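Local coordinates for protein rubber oxygenase (Streptomyces sp., PDB 5O1L) that binds one b-type heme and cleaves poly(cis-1,4-isoprene) chains of natural and synthetic rubber oxidatively, adding oxygen across their double bonds to give keto- and aldehyde-ended oligo-isoprenoids, at residues A[138-143]-A[305-310]; A[143-148]-A[227-232]; A[151-156]-A[300-305]. All blocks are in the same frame, centred on the assembly; numbering follows the deposited sequence.

Interaction 1 of 3, residues A[138-143]-A[305-310]; sequences SGLMST and EVLLGI
Leu307 reaches across from helix 298-313 and lays its CD2 methyl on the backbone of Gly139, 3.7 Å from Gly139 C. Glycine suits this place because it has no side chain of its own, and the methyl can rest directly on the helix surface. In Leu307, CG lies anti to the backbone N (chi1 -177°), which brings CD2 over the Gly139 backbone. Leu140 does otherwise: its CG is anti to the carbonyl carbon (chi1 -77°), and the chain leans over until its CD2 is 4.0 Å from Leu307 CD2, the two side chains crossing obliquely. The same CD2 of Leu140 also meets CD2 of Leu308 at 4.2 Å, so one methyl is shared between two leucines of the facing helix. No hydrogen bond crosses this contact, which is made by van der Waals packing of methyls on each other and on backbone. The hydroxyls of Ser142 and Thr143 bond back to their own segment. Thr143 OG1 donates to Leu140 O at 2.7 Å, in the carbonyl plane, while Thr143 N adds a second bond to that oxygen, and Ser142 OG turns back to Gly139 O at 2.7 Å. The short helical segments run nearly antiparallel (155°), their axes 10.4 Å apart. Around them, helix 320-331 packs against Leu140 and Leu308, helix 161-169 against Leu307, and helix 224-244 against Ser138 and Met141.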
loop_
_atom_site.group_PDB
_atom_site.type_symbol
_atom_site.label_atom_id
_atom_site.label_comp_id
_atom_site.label_asym_id
_atom_site.label_seq_id
_atom_site.Cartn_x
_atom_site.Cartn_y
_atom_site.Cartn_z
ATOM N N SER A 138 8.206 0.339 -1.662
ATOM C CA SER A 138 7.035 -0.557 -1.717
ATOM C C SER A 138 6.521 -0.701 -3.138
ATOM O O SER A 138 6.186 -1.794 -3.561
ATOM C CB SER A 138 5.891 -0.037 -0.838
ATOM O OG SER A 138 6.299 0.217 0.471
ATOM N N GLY A 139 6.548 0.371 -3.912
ATOM C CA GLY A 139 6.062 0.283 -5.300
ATOM C C GLY A 139 6.870 -0.678 -6.156
ATOM O O GLY A 139 6.317 -1.524 -6.832
ATOM N N LEU A 140 8.195 -0.621 -6.094
ATOM C CA LEU A 140 9.029 -1.592 -6.783
ATOM C C LEU A 140 8.948 -2.970 -6.152
ATOM O O LEU A 140 8.899 -3.980 -6.864
ATOM C CB LEU A 140 10.492 -1.133 -6.863
ATOM C CG LEU A 140 10.718 -0.077 -7.933
ATOM C CD1 LEU A 140 12.019 0.718 -7.810
ATOM C CD2 LEU A 140 10.617 -0.711 -9.316
ATOM N N MET A 141 8.891 -3.068 -4.812
ATOM C CA MET A 141 8.753 -4.363 -4.214
ATOM C C MET A 141 7.513 -5.061 -4.693
ATOM O O MET A 141 7.537 -6.302 -4.771
ATOM C CB MET A 141 8.699 -4.248 -2.671
ATOM C CG MET A 141 8.982 -5.567 -2.022
ATOM S SD MET A 141 8.553 -5.678 -0.303
ATOM C CE MET A 141 9.078 -4.115 0.366
ATOM N N SER A 142 6.433 -4.332 -4.957
ATOM C CA SER A 142 5.172 -4.926 -5.390
ATOM C C SER A 142 5.337 -5.745 -6.681
ATOM O O SER A 142 4.651 -6.765 -6.852
ATOM C CB SER A 142 4.130 -3.886 -5.570
ATOM O OG SER A 142 4.259 -3.244 -6.841
ATOM N N THR A 143 6.326 -5.385 -7.476
ATOM C CA THR A 143 6.599 -6.132 -8.747
ATOM C C THR A 143 7.288 -7.442 -8.501
ATOM O O THR A 143 7.366 -8.295 -9.425
ATOM C CB THR A 143 7.372 -5.256 -9.770
ATOM O OG1 THR A 143 8.744 -5.063 -9.344
ATOM C CG2 THR A 143 6.710 -3.941 -9.977
ATOM N N GLU A 305 9.331 -2.395 -15.510
ATOM C CA GLU A 305 9.818 -1.541 -16.598
ATOM C C GLU A 305 8.889 -0.378 -16.802
ATOM O O GLU A 305 9.342 0.765 -16.944
ATOM C CB GLU A 305 9.969 -2.344 -17.898
ATOM C CG GLU A 305 9.909 -1.507 -19.170
ATOM C CD GLU A 305 10.269 -2.302 -20.437
ATOM O OE1 GLU A 305 10.304 -3.578 -20.380
ATOM O OE2 GLU A 305 10.532 -1.632 -21.495
ATOM N N VAL A 306 7.582 -0.620 -16.689
ATOM C CA VAL A 306 6.624 0.479 -16.778
ATOM C C VAL A 306 6.838 1.472 -15.630
ATOM O O VAL A 306 6.892 2.662 -15.861
ATOM C CB VAL A 306 5.158 0.011 -16.803
ATOM C CG1 VAL A 306 4.247 1.212 -16.796
ATOM C CG2 VAL A 306 4.873 -0.787 -18.077
ATOM N N LEU A 307 6.944 0.985 -14.388
ATOM C CA LEU A 307 7.122 1.908 -13.282
ATOM C C LEU A 307 8.445 2.688 -13.402
ATOM O O LEU A 307 8.473 3.888 -13.142
ATOM C CB LEU A 307 7.109 1.150 -11.965
ATOM C CG LEU A 307 7.216 1.963 -10.670
ATOM C CD1 LEU A 307 6.142 3.035 -10.633
ATOM C CD2 LEU A 307 7.068 1.018 -9.477
ATOM N N LEU A 308 9.535 2.019 -13.758
ATOM C CA LEU A 308 10.817 2.730 -13.862
ATOM C C LEU A 308 10.752 3.845 -14.900
ATOM O O LEU A 308 11.286 4.927 -14.686
ATOM C CB LEU A 308 11.947 1.773 -14.155
ATOM C CG LEU A 308 12.378 0.874 -13.047
ATOM C CD1 LEU A 308 13.334 -0.174 -13.569
ATOM C CD2 LEU A 308 12.978 1.657 -11.874
ATOM N N GLY A 309 10.003 3.569 -15.978
ATOM C CA GLY A 309 9.755 4.557 -17.000
ATOM C C GLY A 309 8.928 5.726 -16.543
ATOM O O GLY A 309 9.280 6.865 -16.846
ATOM N N ILE A 310 7.874 5.456 -15.783
ATOM C CA ILE A 310 7.016 6.493 -15.238
ATOM C C ILE A 310 7.836 7.437 -14.352
ATOM O O ILE A 310 7.733 8.631 -14.455
ATOM C CB ILE A 310 5.892 5.874 -14.378
ATOM C CG1 ILE A 310 4.847 5.213 -15.259
ATOM C CG2 ILE A 310 5.237 6.885 -13.434
ATOM C CD1 ILE A 310 3.987 4.206 -14.519
#

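Interaction 2 of 3, residues A[143-148]-A[227-232]; sequences TAIPRE and IMVTWH. With HEM (protoporphyrin IX containing Fe), chain C; IMD (imidazole), chain E; IMD (imidazole), chain D.
A buried polar contact beside the heme joins Glu148, in the first turn of helix 146-154, to Thr230 in helix 224-244. The hydroxyl Thr230 OG1 donates to Glu148 OE1 at 2.8 Å, coming from above the carboxylate plane, 50° out of it, and the two side chains cross at about a right angle. Glu148 has its CG anti to the backbone N (chi1 -174°) and an extended chain beyond, which carries the carboxylate to two imidazoles, probably from the crystallisation liquor. Glu148 OE2 accepts from N1 of both, at 2.8 Å from N1 of the chain D molecule; the distance to the chain E molecule is doubtfully short. The chain D imidazole binds the heme iron through its N3 at 2.1 Å; His198 is the inferred axial ligand from the protein. In this all-helical catalytic domain, assigned to the globin clan, the two helices thus line the heme pocket, and in this imidazole-bound state Glu148 is a second-shell anchor for the iron-bound ligand. Threonine suits its place by being two-sided: the hydroxyl serves the carboxylate, while Thr230 CG2 packs 3.5 Å from heme CAB. Beside this polar pair lies an apolar one, Ile145 CG2 against Val229 CG1 at 4.3 Å, with Ile145 at the N-cap position of its helix. The next-door Arg147 forms salt bridges through NH1 with Asp226 and Glu52.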
loop_
_atom_site.group_PDB
_atom_site.type_symbol
_atom_site.label_atom_id
_atom_site.label_comp_id
_atom_site.label_asym_id
_atom_site.label_seq_id
_atom_site.Cartn_x
_atom_site.Cartn_y
_atom_site.Cartn_z
ATOM N N THR A 143 6.326 -5.385 -7.476
ATOM C CA THR A 143 6.599 -6.132 -8.747
ATOM C C THR A 143 7.288 -7.442 -8.501
ATOM O O THR A 143 7.366 -8.295 -9.425
ATOM C CB THR A 143 7.372 -5.256 -9.770
ATOM O OG1 THR A 143 8.744 -5.063 -9.344
ATOM C CG2 THR A 143 6.710 -3.941 -9.977
ATOM N N ALA A 144 7.715 -7.696 -7.262
ATOM C CA ALA A 144 8.192 -8.992 -6.813
ATOM C C ALA A 144 7.177 -9.790 -5.978
ATOM O O ALA A 144 7.517 -10.833 -5.460
ATOM C CB ALA A 144 9.497 -8.858 -6.056
ATOM N N ILE A 145 5.967 -9.275 -5.817
ATOM C CA ILE A 145 4.868 -10.008 -5.139
ATOM C C ILE A 145 3.987 -10.635 -6.204
ATOM O O ILE A 145 3.256 -9.938 -6.894
ATOM C CB ILE A 145 4.039 -9.065 -4.238
ATOM C CG1 ILE A 145 4.926 -8.452 -3.156
ATOM C CG2 ILE A 145 2.924 -9.896 -3.591
ATOM C CD1 ILE A 145 4.211 -7.374 -2.337
ATOM N N PRO A 146 4.098 -11.966 -6.412
ATOM C CA PRO A 146 3.514 -12.519 -7.647
ATOM C C PRO A 146 2.027 -12.317 -7.764
ATOM O O PRO A 146 1.528 -11.912 -8.835
ATOM C CB PRO A 146 3.892 -13.984 -7.539
ATOM C CG PRO A 146 5.166 -14.019 -6.837
ATOM C CD PRO A 146 4.981 -12.938 -5.754
ATOM N N ARG A 147 1.270 -12.492 -6.670
ATOM C CA ARG A 147 -0.162 -12.349 -6.772
ATOM C C ARG A 147 -0.643 -10.943 -7.021
ATOM O O ARG A 147 -1.607 -10.751 -7.744
ATOM C CB ARG A 147 -0.834 -12.888 -5.530
ATOM C CG ARG A 147 -0.809 -14.385 -5.499
ATOM C CD ARG A 147 -1.448 -14.899 -4.264
ATOM N NE ARG A 147 -1.599 -16.375 -4.345
ATOM C CZ ARG A 147 -2.004 -17.119 -3.330
ATOM N NH1 ARG A 147 -2.304 -16.590 -2.169
ATOM N NH2 ARG A 147 -2.134 -18.422 -3.489
ATOM N N GLU A 148 0.038 -9.957 -6.413
ATOM C CA GLU A 148 -0.343 -8.600 -6.639
ATOM C C GLU A 148 0.025 -8.256 -8.087
ATOM O O GLU A 148 -0.784 -7.622 -8.775
ATOM C CB GLU A 148 0.369 -7.709 -5.605
ATOM C CG GLU A 148 -0.087 -6.249 -5.655
ATOM C CD GLU A 148 0.634 -5.338 -4.701
ATOM O OE1 GLU A 148 1.209 -5.813 -3.741
ATOM O OE2 GLU A 148 0.633 -4.127 -5.042
ATOM N N ILE A 227 -3.987 -9.533 1.116
ATOM C CA ILE A 227 -4.068 -8.128 1.519
ATOM C C ILE A 227 -2.997 -7.872 2.593
ATOM O O ILE A 227 -2.282 -6.845 2.545
ATOM C CB ILE A 227 -5.457 -7.698 1.949
ATOM C CG1 ILE A 227 -6.461 -7.880 0.800
ATOM C CG2 ILE A 227 -5.459 -6.262 2.501
ATOM C CD1 ILE A 227 -7.871 -7.648 1.232
ATOM N N MET A 228 -2.897 -8.782 3.554
ATOM C CA MET A 228 -1.902 -8.610 4.629
ATOM C C MET A 228 -0.455 -8.695 4.160
ATOM O O MET A 228 0.396 -7.993 4.644
ATOM C CB MET A 228 -2.204 -9.530 5.805
ATOM C CG MET A 228 -3.387 -9.060 6.574
ATOM S SD MET A 228 -3.329 -7.335 7.167
ATOM C CE MET A 228 -1.832 -7.337 7.990
ATOM N N VAL A 229 -0.191 -9.530 3.155
ATOM C CA VAL A 229 1.126 -9.514 2.534
ATOM C C VAL A 229 1.474 -8.152 2.025
ATOM O O VAL A 229 2.575 -7.600 2.250
ATOM C CB VAL A 229 1.225 -10.629 1.443
ATOM C CG1 VAL A 229 2.502 -10.440 0.651
ATOM C CG2 VAL A 229 1.151 -11.985 2.060
ATOM N N THR A 230 0.591 -7.569 1.230
ATOM C CA THR A 230 0.742 -6.246 0.676
ATOM C C THR A 230 0.891 -5.206 1.835
ATOM O O THR A 230 1.733 -4.282 1.803
ATOM C CB THR A 230 -0.353 -5.953 -0.344
ATOM O OG1 THR A 230 -0.048 -6.802 -1.465
ATOM C CG2 THR A 230 -0.295 -4.513 -0.730
ATOM N N TRP A 231 0.068 -5.367 2.883
ATOM C CA TRP A 231 0.189 -4.474 4.036
ATOM C C TRP A 231 1.631 -4.486 4.636
ATOM O O TRP A 231 2.186 -3.442 4.977
ATOM C CB TRP A 231 -0.830 -4.949 5.084
ATOM C CG TRP A 231 -1.049 -4.082 6.263
ATOM C CD1 TRP A 231 -2.074 -3.183 6.442
ATOM C CD2 TRP A 231 -0.362 -4.078 7.512
ATOM N NE1 TRP A 231 -2.041 -2.621 7.698
ATOM C CE2 TRP A 231 -0.968 -3.137 8.373
ATOM C CE3 TRP A 231 0.756 -4.733 8.003
ATOM C CZ2 TRP A 231 -0.569 -2.955 9.682
ATOM C CZ3 TRP A 231 1.166 -4.522 9.299
ATOM C CH2 TRP A 231 0.551 -3.620 10.112
ATOM N N HIS A 232 2.241 -5.677 4.717
ATOM C CA HIS A 232 3.603 -5.788 5.232
ATOM C C HIS A 232 4.618 -5.125 4.319
ATOM O O HIS A 232 5.617 -4.610 4.809
ATOM C CB HIS A 232 3.943 -7.223 5.479
ATOM C CG HIS A 232 3.317 -7.722 6.735
ATOM N ND1 HIS A 232 3.542 -7.200 7.972
ATOM C CD2 HIS A 232 2.405 -8.721 6.920
ATOM C CE1 HIS A 232 2.811 -7.861 8.860
ATOM N NE2 HIS A 232 2.139 -8.804 8.243
HETATM C CHA HEM C . -7.368 -1.637 -6.798
HETATM C CHB HEM C . -5.360 -0.416 -2.672
HETATM C CHC HEM C . -4.210 -4.995 -1.878
HETATM C CHD HEM C . -5.302 -5.964 -6.423
HETATM C C1A HEM C . -6.951 -0.975 -5.699
HETATM C C2A HEM C . -7.202 0.438 -5.527
HETATM C C3A HEM C . -6.598 0.789 -4.384
HETATM C C4A HEM C . -6.034 -0.348 -3.814
HETATM C CMA HEM C . -6.575 2.197 -3.840
HETATM C CAA HEM C . -7.978 1.394 -6.465
HETATM C CBA HEM C . -7.047 1.891 -7.587
HETATM C CGA HEM C . -7.626 3.111 -8.207
HETATM O O1A HEM C . -8.531 2.864 -9.012
HETATM O O2A HEM C . -7.191 4.278 -7.863
HETATM C C1B HEM C . -4.898 -1.581 -2.070
HETATM C C2B HEM C . -4.278 -1.584 -0.790
HETATM C C3B HEM C . -3.960 -2.838 -0.511
HETATM C C4B HEM C . -4.354 -3.650 -1.652
HETATM C CMB HEM C . -4.036 -0.394 0.115
HETATM C CAB HEM C . -3.404 -3.524 0.628
HETATM C CBB HEM C . -3.000 -2.942 1.871
HETATM C C1C HEM C . -4.410 -5.687 -3.063
HETATM C C2C HEM C . -3.923 -7.041 -3.262
HETATM C C3C HEM C . -4.270 -7.290 -4.550
HETATM C C4C HEM C . -4.859 -6.075 -5.086
HETATM C CMC HEM C . -3.321 -7.946 -2.227
HETATM C CAC HEM C . -4.020 -8.519 -5.317
HETATM C CBC HEM C . -3.564 -9.765 -4.899
HETATM C C1D HEM C . -5.949 -4.859 -6.913
HETATM C C2D HEM C . -6.551 -4.791 -8.259
HETATM C C3D HEM C . -7.126 -3.600 -8.383
HETATM C C4D HEM C . -6.928 -2.924 -7.100
HETATM C CMD HEM C . -6.399 -5.880 -9.253
HETATM C CAD HEM C . -7.855 -3.036 -9.627
HETATM C CBD HEM C . -6.795 -2.409 -10.524
HETATM C CGD HEM C . -7.476 -1.910 -11.804
HETATM O O1D HEM C . -7.424 -0.679 -12.027
HETATM O O2D HEM C . -8.072 -2.666 -12.618
HETATM N NA HEM C . -6.264 -1.450 -4.628
HETATM N NB HEM C . -4.883 -2.839 -2.533
HETATM N NC HEM C . -4.947 -5.087 -4.167
HETATM N ND HEM C . -6.274 -3.737 -6.223
HETATM FE FE HEM C . -5.619 -3.298 -4.390
HETATM N N1 IMD E . 1.811 -2.483 -3.545
HETATM C C2 IMD E . 2.100 -1.176 -3.740
HETATM N N3 IMD E . 3.044 -0.816 -2.860
HETATM C C4 IMD E . 3.328 -1.917 -2.113
HETATM C C5 IMD E . 2.557 -2.980 -2.549
HETATM N N1 IMD D . -1.756 -2.947 -5.846
HETATM C C2 IMD D . -2.656 -3.358 -4.939
HETATM N N3 IMD D . -3.791 -2.789 -5.264
HETATM C C4 IMD D . -3.639 -2.053 -6.401
HETATM C C5 IMD D . -2.331 -2.155 -6.751
#

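Interaction 3 of 3, residues A[151-156]-A[300-305]; sequences AVYYSK and GEALTE. With HEM (protoporphyrin IX containing Fe), chain C.
Tyr153 and Ala302 make the closest approach between segments 151-156 and 300-305, with Tyr153 CE1 3.7 Å from Ala302 CB. The methyl meets the ring obliquely, and the small alanine lets the broad phenol come close to the facing helix. CG of Tyr153 stands anti to the backbone N (chi1 -175°), which swings the ring out across the gap. Leu303 meets the same ring at its edge, near the ring plane, with CD2 4.4 Å from Tyr153 CD1. Its other methyl, Leu303 CD1, is 4.5 Å from Val152 CG1, so the branched leucine bridges two neighbours on the opposing helix. The closest fit thus lies at the rim, where Tyr153 and Ala302 are partly open to solvent. The buried side, Val152 with Leu303, is less close and is filled in by helix 161-169, whose Met161 and Ile165 pack on Leu303.

Away from helix 298-313, the end of helix 146-154 faces the heme. Ser155 is the first residue to leave helical geometry, and its OG donates to Ala151 O at 3.0 Å, tying down the last turn where the backbone bond from Ser155 N is weak. Ser155 OG also lies 3.4 Å from the heme methyl CMD, and Ser155 CB packs against the propionate. An alanine here would remove that hydroxyl and is likely to leave the Ala151 carbonyl relying on weak backbone bonding and the helix end less firmly set beside the heme. Ala151 CB adds a small apolar surface to the heme edge. Between these two segments the contact is apolar, with no hydrogen bond across it; the polar link comes just beyond, from Tyr154 OH to Glu299, whereas a hydroxyl secures the helix end that borders the cofactor.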
loop_
_atom_site.group_PDB
_atom_site.type_symbol
_atom_site.label_atom_id
_atom_site.label_comp_id
_atom_site.label_asym_id
_atom_site.label_seq_id
_atom_site.Cartn_x
_atom_site.Cartn_y
_atom_site.Cartn_z
ATOM N N ALA A 151 -2.462 -9.944 -10.528
ATOM C CA ALA A 151 -3.770 -9.325 -10.503
ATOM C C ALA A 151 -3.778 -7.985 -11.224
ATOM O O ALA A 151 -4.713 -7.685 -11.956
ATOM C CB ALA A 151 -4.291 -9.186 -9.045
ATOM N N VAL A 152 -2.784 -7.139 -10.966
ATOM C CA VAL A 152 -2.772 -5.843 -11.556
ATOM C C VAL A 152 -2.547 -5.986 -13.070
ATOM O O VAL A 152 -3.193 -5.300 -13.862
ATOM C CB VAL A 152 -1.696 -4.970 -10.891
ATOM C CG1 VAL A 152 -1.506 -3.665 -11.632
ATOM C CG2 VAL A 152 -2.116 -4.669 -9.435
ATOM N N TYR A 153 -1.644 -6.877 -13.439
ATOM C CA TYR A 153 -1.285 -7.051 -14.857
ATOM C C TYR A 153 -2.486 -7.510 -15.648
ATOM O O TYR A 153 -2.699 -7.041 -16.763
ATOM C CB TYR A 153 -0.168 -8.056 -15.001
ATOM C CG TYR A 153 0.369 -8.228 -16.428
ATOM C CD1 TYR A 153 1.440 -7.509 -16.886
ATOM C CD2 TYR A 153 -0.194 -9.178 -17.244
ATOM C CE1 TYR A 153 1.908 -7.676 -18.183
ATOM C CE2 TYR A 153 0.253 -9.358 -18.552
ATOM C CZ TYR A 153 1.272 -8.611 -18.985
ATOM O OH TYR A 153 1.671 -8.837 -20.292
ATOM N N TYR A 154 -3.230 -8.478 -15.144
ATOM C CA TYR A 154 -4.376 -9.066 -15.880
ATOM C C TYR A 154 -5.698 -8.380 -15.686
ATOM O O TYR A 154 -6.657 -8.729 -16.366
ATOM C CB TYR A 154 -4.520 -10.569 -15.576
ATOM C CG TYR A 154 -3.339 -11.371 -16.047
ATOM C CD1 TYR A 154 -3.048 -11.446 -17.436
ATOM C CD2 TYR A 154 -2.592 -12.110 -15.185
ATOM C CE1 TYR A 154 -1.970 -12.171 -17.875
ATOM C CE2 TYR A 154 -1.516 -12.837 -15.607
ATOM C CZ TYR A 154 -1.248 -12.909 -16.991
ATOM O OH TYR A 154 -0.160 -13.607 -17.399
ATOM N N SER A 155 -5.801 -7.357 -14.826
ATOM C CA SER A 155 -7.103 -6.652 -14.620
ATOM C C SER A 155 -7.468 -5.807 -15.840
ATOM O O SER A 155 -6.606 -5.132 -16.365
ATOM C CB SER A 155 -7.033 -5.784 -13.366
ATOM O OG SER A 155 -7.436 -6.618 -12.357
ATOM N N LYS A 156 -8.732 -5.889 -16.278
ATOM C CA LYS A 156 -9.149 -5.397 -17.603
ATOM C C LYS A 156 -10.100 -4.211 -17.640
ATOM O O LYS A 156 -10.055 -3.432 -18.613
ATOM C CB LYS A 156 -9.740 -6.567 -18.438
ATOM C CG LYS A 156 -8.714 -7.590 -18.896
ATOM C CD LYS A 156 -7.628 -6.924 -19.761
ATOM C CE LYS A 156 -6.267 -7.593 -19.667
ATOM N NZ LYS A 156 -5.173 -6.620 -19.361
ATOM N N GLY A 300 5.373 -9.309 -13.339
ATOM C CA GLY A 300 6.051 -8.312 -12.496
ATOM C C GLY A 300 7.141 -7.615 -13.254
ATOM O O GLY A 300 7.277 -6.416 -13.134
ATOM N N GLU A 301 7.907 -8.366 -14.081
ATOM C CA GLU A 301 8.949 -7.781 -14.925
ATOM C C GLU A 301 8.422 -6.684 -15.819
ATOM O O GLU A 301 9.070 -5.622 -15.970
ATOM C CB GLU A 301 9.545 -8.858 -15.830
ATOM C CG GLU A 301 10.708 -8.404 -16.696
ATOM C CD GLU A 301 11.180 -9.539 -17.583
ATOM O OE1 GLU A 301 11.850 -10.437 -17.018
ATOM O OE2 GLU A 301 10.839 -9.537 -18.805
ATOM N N ALA A 302 7.277 -6.939 -16.447
ATOM C CA ALA A 302 6.642 -5.956 -17.287
ATOM C C ALA A 302 6.326 -4.745 -16.487
ATOM O O ALA A 302 6.583 -3.650 -16.903
ATOM C CB ALA A 302 5.368 -6.517 -17.913
ATOM N N LEU A 303 5.764 -4.935 -15.299
ATOM C CA LEU A 303 5.400 -3.799 -14.470
ATOM C C LEU A 303 6.591 -2.974 -13.958
ATOM O O LEU A 303 6.483 -1.768 -13.883
ATOM C CB LEU A 303 4.562 -4.288 -13.285
ATOM C CG LEU A 303 3.230 -4.941 -13.633
ATOM C CD1 LEU A 303 2.491 -5.553 -12.434
ATOM C CD2 LEU A 303 2.330 -3.999 -14.331
ATOM N N THR A 304 7.677 -3.631 -13.590
ATOM C CA THR A 304 8.884 -2.922 -13.166
ATOM C C THR A 304 9.321 -1.932 -14.264
ATOM O O THR A 304 9.674 -0.790 -13.999
ATOM C CB THR A 304 10.017 -3.901 -12.896
ATOM O OG1 THR A 304 9.583 -4.926 -11.989
ATOM C CG2 THR A 304 11.200 -3.202 -12.326
ATOM N N GLU A 305 9.331 -2.395 -15.510
ATOM C CA GLU A 305 9.818 -1.541 -16.598
ATOM C C GLU A 305 8.889 -0.378 -16.802
ATOM O O GLU A 305 9.342 0.765 -16.944
ATOM C CB GLU A 305 9.969 -2.344 -17.898
ATOM C CG GLU A 305 9.909 -1.507 -19.170
ATOM C CD GLU A 305 10.269 -2.302 -20.437
ATOM O OE1 GLU A 305 10.304 -3.578 -20.380
ATOM O OE2 GLU A 305 10.532 -1.632 -21.495
HETATM C CHA HEM C . -7.368 -1.637 -6.798
HETATM C CHB HEM C . -5.360 -0.416 -2.672
HETATM C CHC HEM C . -4.210 -4.995 -1.878
HETATM C CHD HEM C . -5.302 -5.964 -6.423
HETATM C C1A HEM C . -6.951 -0.975 -5.699
HETATM C C2A HEM C . -7.202 0.438 -5.527
HETATM C C3A HEM C . -6.598 0.789 -4.384
HETATM C C4A HEM C . -6.034 -0.348 -3.814
HETATM C CMA HEM C . -6.575 2.197 -3.840
HETATM C CAA HEM C . -7.978 1.394 -6.465
HETATM C CBA HEM C . -7.047 1.891 -7.587
HETATM C CGA HEM C . -7.626 3.111 -8.207
HETATM O O1A HEM C . -8.531 2.864 -9.012
HETATM O O2A HEM C . -7.191 4.278 -7.863
HETATM C C1B HEM C . -4.898 -1.581 -2.070
HETATM C C2B HEM C . -4.278 -1.584 -0.790
HETATM C C3B HEM C . -3.960 -2.838 -0.511
HETATM C C4B HEM C . -4.354 -3.650 -1.652
HETATM C CMB HEM C . -4.036 -0.394 0.115
HETATM C CAB HEM C . -3.404 -3.524 0.628
HETATM C CBB HEM C . -3.000 -2.942 1.871
HETATM C C1C HEM C . -4.410 -5.687 -3.063
HETATM C C2C HEM C . -3.923 -7.041 -3.262
HETATM C C3C HEM C . -4.270 -7.290 -4.550
HETATM C C4C HEM C . -4.859 -6.075 -5.086
HETATM C CMC HEM C . -3.321 -7.946 -2.227
HETATM C CAC HEM C . -4.020 -8.519 -5.317
HETATM C CBC HEM C . -3.564 -9.765 -4.899
HETATM C C1D HEM C . -5.949 -4.859 -6.913
HETATM C C2D HEM C . -6.551 -4.791 -8.259
HETATM C C3D HEM C . -7.126 -3.600 -8.383
HETATM C C4D HEM C . -6.928 -2.924 -7.100
HETATM C CMD HEM C . -6.399 -5.880 -9.253
HETATM C CAD HEM C . -7.855 -3.036 -9.627
HETATM C CBD HEM C . -6.795 -2.409 -10.524
HETATM C CGD HEM C . -7.476 -1.910 -11.804
HETATM O O1D HEM C . -7.424 -0.679 -12.027
HETATM O O2D HEM C . -8.072 -2.666 -12.618
HETATM N NA HEM C . -6.264 -1.450 -4.628
HETATM N NB HEM C . -4.883 -2.839 -2.533
HETATM N NC HEM C . -4.947 -5.087 -4.167
HETATM N ND HEM C . -6.274 -3.737 -6.223
HETATM FE FE HEM C . -5.619 -3.298 -4.390
#

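In the fold
From the N terminus the chain passes through helix 127-142, the first side of interaction 1, and turns at Thr143, which interactions 1 and 2 share, into helix 146-154, which supplies the first sides of interactions 2 and 3. Interaction 2 closes its loop at helix 224-244. Helix 298-313 then closes interaction 3 and, a turn later, interaction 1, whose long loop therefore encloses both others; interactions 2 and 3 cross along the chain. Thr143 and Thr304 probably share a hydrogen bond that joins the turn to helix 298-313. The contacts tie four helices of the catalytic domain together, and the 143-156 side of interactions 2 and 3, with helix 224-244, reaches the heme.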